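Local structure of mannan endo-1,4-beta-mannosidase (Mytilus edulis, 2C0H) at residues Thr88-Met93 / Asn147-Glu152; Ala95-Ala100 / Ile107-Trp112. The protein hydrolyses internal beta-1,4-mannosidic linkages in the backbones of mannans, galactomannans and glucomannans, acting as a monomeric glycoside hydrolase of family 5. The protein carries 3 engineered substitutions. All coordinates share one frame; numbering follows the deposited sequence.

In the fold
Both contacts lie on helix 89-102 of the TIM barrel. Contact 1 joins its N-terminal part to the C-terminal part of helix 131-149, a neighbouring helix of the outer layer. Contact 2 joins its later turns to strand 106-113, one of the parallel strands of the barrel. In chain order the two segments of contact 2 fall between those of contact 1. The contact centres are about 9 Å apart and the packing is continuous between them. Met-93 reaches Phe-109, and Leu-149 meets Leu-97. One helix is thus packed laterally on its neighbour and inward on the barrel wall, on the flank of the strands that carry Trp-65 and Asn-162, probable substrate-binding residues.

Contact 1: residues Thr88-Met93 / Asn147-Glu152; sequences TLISDM and NALKNE
Leu-149 lies against both Met-93 and Ile-90, with one methyl for each. Its CD1 goes to Met-93 and its CD2 to Ile-90. The side chains of Leu-149 and Met-93 cross at about a right angle. The Met-93 chain bends at its last torsion, chi3 81°, which turns the terminal CE methyl toward Leu-149 CD1. Met-93 CB and SD are both about 4.0 Å from Leu-149 CD1, and Met-93 CE is 3.7 Å from it. Ile-90 approaches Leu-149 obliquely. Its CG2 methyl is anti to the backbone N and faces the other helix. Ile-90 CG2 sits 3.8 Å from Ala-148 CB and 4.1 Å from Leu-149 CD2. The other branch of Ile-90 ends in CD1, which also reaches Ala-148 CB, at 4.0 Å. The small alanine is thus touched by both branches of the isoleucine. Every touching group is a hydrocarbon or a thioether, and no hydrogen bond joins the segments.

Polar links lie beside it. Arg-94 forms a salt bridge with Glu-152 and a hydrogen bond to the carbonyl oxygen of Ala-148. Met-93 also touches Phe-35 and Met-145. Leu-149 to Glu-152 form a type I beta turn. Helix-to-helix packing of this kind, between neighbouring helices of the outer layer, is typical of the TIM barrel.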
loop_
_atom_site.group_PDB
_atom_site.type_symbol
_atom_site.label_atom_id
_atom_site.label_comp_id
_atom_site.label_asym_id
_atom_site.label_seq_id
_atom_site.Cartn_x
_atom_site.Cartn_y
_atom_site.Cartn_z
ATOM N N THR A 88 11.682 -20.928 -2.777
ATOM C CA THR A 88 11.096 -20.769 -1.448
ATOM C C THR A 88 10.349 -19.447 -1.261
ATOM O O THR A 88 9.874 -19.173 -0.156
ATOM C CB THR A 88 12.151 -20.948 -0.327
ATOM O OG1 THR A 88 13.218 -20.022 -0.530
ATOM C CG2 THR A 88 12.695 -22.362 -0.334
ATOM N N LEU A 89 10.194 -18.629 -2.307
ATOM C CA LEU A 89 9.442 -17.368 -2.146
ATOM C C LEU A 89 8.000 -17.631 -1.721
ATOM O O LEU A 89 7.521 -17.084 -0.727
ATOM C CB LEU A 89 9.479 -16.505 -3.418
ATOM C CG LEU A 89 8.677 -15.190 -3.378
ATOM C CD1 LEU A 89 9.109 -14.312 -2.182
ATOM C CD2 LEU A 89 8.779 -14.396 -4.678
ATOM N N ILE A 90 7.283 -18.439 -2.490
ATOM C CA ILE A 90 5.881 -18.695 -2.184
ATOM C C ILE A 90 5.727 -19.420 -0.837
ATOM O O ILE A 90 4.858 -19.056 -0.045
ATOM C CB ILE A 90 5.179 -19.432 -3.349
ATOM C CG1 ILE A 90 5.120 -18.485 -4.550
ATOM C CG2 ILE A 90 3.760 -19.900 -2.956
ATOM C CD1 ILE A 90 4.722 -19.118 -5.862
ATOM N N SER A 91 6.559 -20.423 -0.563
ATOM C CA SER A 91 6.450 -21.181 0.693
ATOM C C SER A 91 6.791 -20.313 1.917
ATOM O O SER A 91 6.165 -20.471 2.957
ATOM C CB SER A 91 7.265 -22.484 0.655
ATOM O OG SER A 91 8.616 -22.269 0.323
ATOM N N ASP A 92 7.744 -19.393 1.768
ATOM C CA ASP A 92 8.034 -18.375 2.817
ATOM C C ASP A 92 6.824 -17.463 3.048
ATOM O O ASP A 92 6.440 -17.197 4.185
ATOM C CB ASP A 92 9.230 -17.497 2.439
ATOM C CG ASP A 92 10.589 -18.101 2.810
ATOM O OD1 ASP A 92 10.689 -19.250 3.277
ATOM O OD2 ASP A 92 11.571 -17.364 2.613
ATOM N N MET A 93 6.226 -16.954 1.977
ATOM C CA MET A 93 5.051 -16.090 2.111
ATOM C C MET A 93 3.885 -16.866 2.759
ATOM O O MET A 93 3.170 -16.328 3.600
ATOM C CB MET A 93 4.653 -15.490 0.744
ATOM C CG MET A 93 5.668 -14.472 0.181
ATOM S SD MET A 93 5.356 -13.942 -1.528
ATOM C CE MET A 93 4.097 -12.694 -1.231
ATOM N N ASN A 147 -1.703 -16.073 -7.875
ATOM C CA ASN A 147 -2.521 -17.274 -8.040
ATOM C C ASN A 147 -2.297 -18.296 -6.914
ATOM O O ASN A 147 -3.241 -18.904 -6.401
ATOM C CB ASN A 147 -2.216 -17.908 -9.401
ATOM C CG ASN A 147 -3.266 -18.903 -9.822
ATOM O OD1 ASN A 147 -4.454 -18.579 -9.886
ATOM N ND2 ASN A 147 -2.839 -20.118 -10.104
ATOM N N ALA A 148 -1.049 -18.465 -6.500
ATOM C CA ALA A 148 -0.690 -19.450 -5.491
ATOM C C ALA A 148 -1.248 -19.105 -4.103
ATOM O O ALA A 148 -1.575 -19.996 -3.331
ATOM C CB ALA A 148 0.823 -19.595 -5.412
ATOM N N LEU A 149 -1.310 -17.816 -3.791
ATOM C CA LEU A 149 -1.684 -17.349 -2.440
ATOM C C LEU A 149 -3.139 -16.914 -2.259
ATOM O O LEU A 149 -3.560 -16.589 -1.141
ATOM C CB LEU A 149 -0.765 -16.196 -2.045
ATOM C CG LEU A 149 0.703 -16.589 -1.991
ATOM C CD1 LEU A 149 1.575 -15.369 -1.775
ATOM C CD2 LEU A 149 0.976 -17.623 -0.909
ATOM N N LYS A 150 -3.928 -16.927 -3.325
ATOM C CA LYS A 150 -5.280 -16.366 -3.270
ATOM C C LYS A 150 -6.265 -17.051 -2.316
ATOM O O LYS A 150 -7.247 -16.433 -1.919
ATOM C CB LYS A 150 -5.888 -16.304 -4.667
ATOM C CG LYS A 150 -6.125 -17.629 -5.306
ATOM C CD LYS A 150 -6.601 -17.424 -6.712
ATOM C CE LYS A 150 -6.727 -18.727 -7.414
ATOM N NZ LYS A 150 -7.200 -18.527 -8.819
ATOM N N ASN A 151 -6.020 -18.303 -1.945
ATOM C CA ASN A 151 -6.932 -19.002 -1.027
ATOM C C ASN A 151 -6.477 -18.942 0.431
ATOM O O ASN A 151 -7.087 -19.560 1.306
ATOM C CB ASN A 151 -7.150 -20.450 -1.478
ATOM C CG ASN A 151 -7.815 -20.547 -2.848
ATOM O OD1 ASN A 151 -8.765 -19.821 -3.148
ATOM N ND2 ASN A 151 -7.319 -21.461 -3.687
ATOM N N GLU A 152 -5.413 -18.189 0.704
ATOM C CA GLU A 152 -4.955 -18.026 2.080
ATOM C C GLU A 152 -5.832 -17.019 2.790
ATOM O O GLU A 152 -5.959 -15.886 2.342
ATOM C CB GLU A 152 -3.499 -17.568 2.115
ATOM C CG GLU A 152 -2.517 -18.650 1.696
ATOM C CD GLU A 152 -2.497 -19.824 2.670
ATOM O OE1 GLU A 152 -2.877 -19.643 3.852
ATOM O OE2 GLU A 152 -2.114 -20.947 2.262
#

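Contact 2: residues Ala95-Ala100 / Ile107-Trp112; sequences AYLHAA and IFFTLW
Ile-107 points from the strand into helix 95-100, where Tyr-96, Leu-97 and Ala-100 receive it. Ile-107 CB lies 3.8 Å from Leu-97 CD2. From there the side chain forks. CG1 is anti to the carbonyl carbon (chi1 -55°), and this directs it to Ala-100. Ile-107 CG1 is 3.7 Å from Ala-100 CB and also touches Leu-97 CD2. At the tip, Ile-107 CD1 is 3.6 Å from Tyr-96 OH. It is also near Tyr-96 CE2 and Ala-100 CB. The other branch, CG2, serves two rings. Ile-107 CG2 meets Tyr-96 CE2 at 3.8 Å. It also stands above the plane of the Phe-109 ring, over its centre.

Phe-109 CZ in turn comes to the edge of the Tyr-96 ring, 4.3 Å from Tyr-96 CD2. Phe-109 CE2 lies 4.2 Å from Leu-97 CD2. Replacing Ile-107 with an alanine would remove both branches and would probably open a gap between Tyr-96, Leu-97, Ala-100 and the face of Phe-109, leaving the two rings less firmly held.

The axes of helix segment 95-100 and strand segment 107-112 run roughly antiparallel, at 149°, as expected for the helix-to-strand return of a beta/alpha barrel. Phe-47 and Leu-51 of helix 40-56 pack on Tyr-96 from outside the two segments. No hydrogen bond crosses the contact, and all five touching residues are buried. Its cohesion therefore rests on hydrophobic burial and close fit of methyl groups and rings.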
loop_
_atom_site.group_PDB
_atom_site.type_symbol
_atom_site.label_atom_id
_atom_site.label_comp_id
_atom_site.label_asym_id
_atom_site.label_seq_id
_atom_site.Cartn_x
_atom_site.Cartn_y
_atom_site.Cartn_z
ATOM N N ALA A 95 4.103 -19.459 4.826
ATOM C CA ALA A 95 4.381 -19.731 6.249
ATOM C C ALA A 95 4.001 -18.518 7.082
ATOM O O ALA A 95 3.437 -18.665 8.166
ATOM C CB ALA A 95 5.824 -20.090 6.473
ATOM N N TYR A 96 4.340 -17.331 6.587
ATOM C CA TYR A 96 3.985 -16.074 7.261
ATOM C C TYR A 96 2.480 -15.906 7.316
ATOM O O TYR A 96 1.922 -15.550 8.346
ATOM C CB TYR A 96 4.649 -14.861 6.585
ATOM C CG TYR A 96 4.358 -13.516 7.236
ATOM C CD1 TYR A 96 4.477 -13.344 8.616
ATOM C CD2 TYR A 96 4.019 -12.405 6.476
ATOM C CE1 TYR A 96 4.221 -12.107 9.204
ATOM C CE2 TYR A 96 3.768 -11.172 7.063
ATOM C CZ TYR A 96 3.871 -11.026 8.430
ATOM O OH TYR A 96 3.624 -9.781 9.003
ATOM N N LEU A 97 1.812 -16.161 6.201
ATOM C CA LEU A 97 0.350 -16.082 6.184
ATOM C C LEU A 97 -0.307 -17.058 7.183
ATOM O O LEU A 97 -1.314 -16.705 7.795
ATOM C CB LEU A 97 -0.186 -16.280 4.751
ATOM C CG LEU A 97 0.098 -15.118 3.792
ATOM C CD1 LEU A 97 -0.138 -15.588 2.351
ATOM C CD2 LEU A 97 -0.745 -13.871 4.096
ATOM N N HIS A 98 0.257 -18.259 7.358
ATOM C CA HIS A 98 -0.281 -19.228 8.329
ATOM C C HIS A 98 -0.090 -18.711 9.748
ATOM O O HIS A 98 -0.985 -18.856 10.567
ATOM C CB HIS A 98 0.363 -20.602 8.203
ATOM C CG HIS A 98 -0.034 -21.362 6.978
ATOM N ND1 HIS A 98 -1.111 -21.021 6.191
ATOM C CD2 HIS A 98 0.509 -22.466 6.418
ATOM C CE1 HIS A 98 -1.209 -21.882 5.190
ATOM N NE2 HIS A 98 -0.235 -22.765 5.304
ATOM N N ALA A 99 1.057 -18.103 10.031
ATOM C CA ALA A 99 1.281 -17.464 11.338
ATOM C C ALA A 99 0.293 -16.327 11.605
ATOM O O ALA A 99 -0.258 -16.210 12.705
ATOM C CB ALA A 99 2.719 -16.961 11.431
ATOM N N ALA A 100 0.051 -15.492 10.599
ATOM C CA ALA A 100 -0.891 -14.380 10.716
ATOM C C ALA A 100 -2.311 -14.905 10.982
ATOM O O ALA A 100 -3.029 -14.379 11.833
ATOM C CB ALA A 100 -0.864 -13.513 9.453
ATOM N N ILE A 107 -2.678 -9.661 6.070
ATOM C CA ILE A 107 -1.430 -9.132 5.550
ATOM C C ILE A 107 -1.619 -8.438 4.198
ATOM O O ILE A 107 -2.268 -8.980 3.294
ATOM C CB ILE A 107 -0.372 -10.286 5.401
ATOM C CG1 ILE A 107 -0.170 -11.051 6.719
ATOM C CG2 ILE A 107 0.948 -9.790 4.845
ATOM C CD1 ILE A 107 0.211 -10.190 7.910
ATOM N N PHE A 108 -1.007 -7.270 4.057
ATOM C CA PHE A 108 -0.942 -6.548 2.784
ATOM C C PHE A 108 0.515 -6.480 2.333
ATOM O O PHE A 108 1.345 -5.898 3.019
ATOM C CB PHE A 108 -1.564 -5.161 2.913
ATOM C CG PHE A 108 -3.033 -5.211 3.179
ATOM C CD1 PHE A 108 -3.939 -5.131 2.131
ATOM C CD2 PHE A 108 -3.508 -5.412 4.463
ATOM C CE1 PHE A 108 -5.291 -5.224 2.365
ATOM C CE2 PHE A 108 -4.882 -5.517 4.699
ATOM C CZ PHE A 108 -5.758 -5.386 3.646
ATOM N N PHE A 109 0.830 -7.090 1.191
ATOM C CA PHE A 109 2.179 -7.085 0.648
ATOM C C PHE A 109 2.385 -5.904 -0.330
ATOM O O PHE A 109 1.597 -5.695 -1.257
ATOM C CB PHE A 109 2.473 -8.397 -0.099
ATOM C CG PHE A 109 2.621 -9.613 0.787
ATOM C CD1 PHE A 109 3.780 -9.804 1.532
ATOM C CD2 PHE A 109 1.661 -10.601 0.804
ATOM C CE1 PHE A 109 3.953 -10.936 2.311
ATOM C CE2 PHE A 109 1.821 -11.734 1.592
ATOM C CZ PHE A 109 2.972 -11.905 2.338
ATOM N N THR A 110 3.442 -5.121 -0.122
ATOM C CA THR A 110 3.778 -3.998 -1.010
ATOM C C THR A 110 4.899 -4.422 -1.958
ATOM O O THR A 110 5.989 -4.788 -1.523
ATOM C CB THR A 110 4.232 -2.755 -0.214
ATOM O OG1 THR A 110 3.219 -2.420 0.729
ATOM C CG2 THR A 110 4.444 -1.576 -1.096
ATOM N N LEU A 111 4.648 -4.369 -3.257
ATOM C CA LEU A 111 5.581 -4.938 -4.222
ATOM C C LEU A 111 6.865 -4.099 -4.383
ATOM O O LEU A 111 7.954 -4.643 -4.188
ATOM C CB LEU A 111 4.885 -5.098 -5.593
ATOM C CG LEU A 111 3.698 -6.057 -5.613
ATOM C CD1 LEU A 111 3.122 -6.008 -7.031
ATOM C CD2 LEU A 111 4.040 -7.462 -5.208
ATOM N N TRP A 112 6.721 -2.820 -4.728
ATOM C CA TRP A 112 7.841 -1.916 -5.088
ATOM C C TRP A 112 7.910 -0.670 -4.217
ATOM O O TRP A 112 6.957 -0.336 -3.516
ATOM C CB TRP A 112 7.733 -1.487 -6.552
ATOM C CG TRP A 112 7.532 -2.642 -7.484
ATOM C CD1 TRP A 112 6.366 -2.987 -8.118
ATOM C CD2 TRP A 112 8.504 -3.611 -7.883
ATOM N NE1 TRP A 112 6.561 -4.092 -8.873
ATOM C CE2 TRP A 112 7.858 -4.507 -8.754
ATOM C CE3 TRP A 112 9.858 -3.821 -7.576
ATOM C CZ2 TRP A 112 8.521 -5.591 -9.346
ATOM C CZ3 TRP A 112 10.516 -4.907 -8.162
ATOM C CH2 TRP A 112 9.837 -5.773 -9.040
#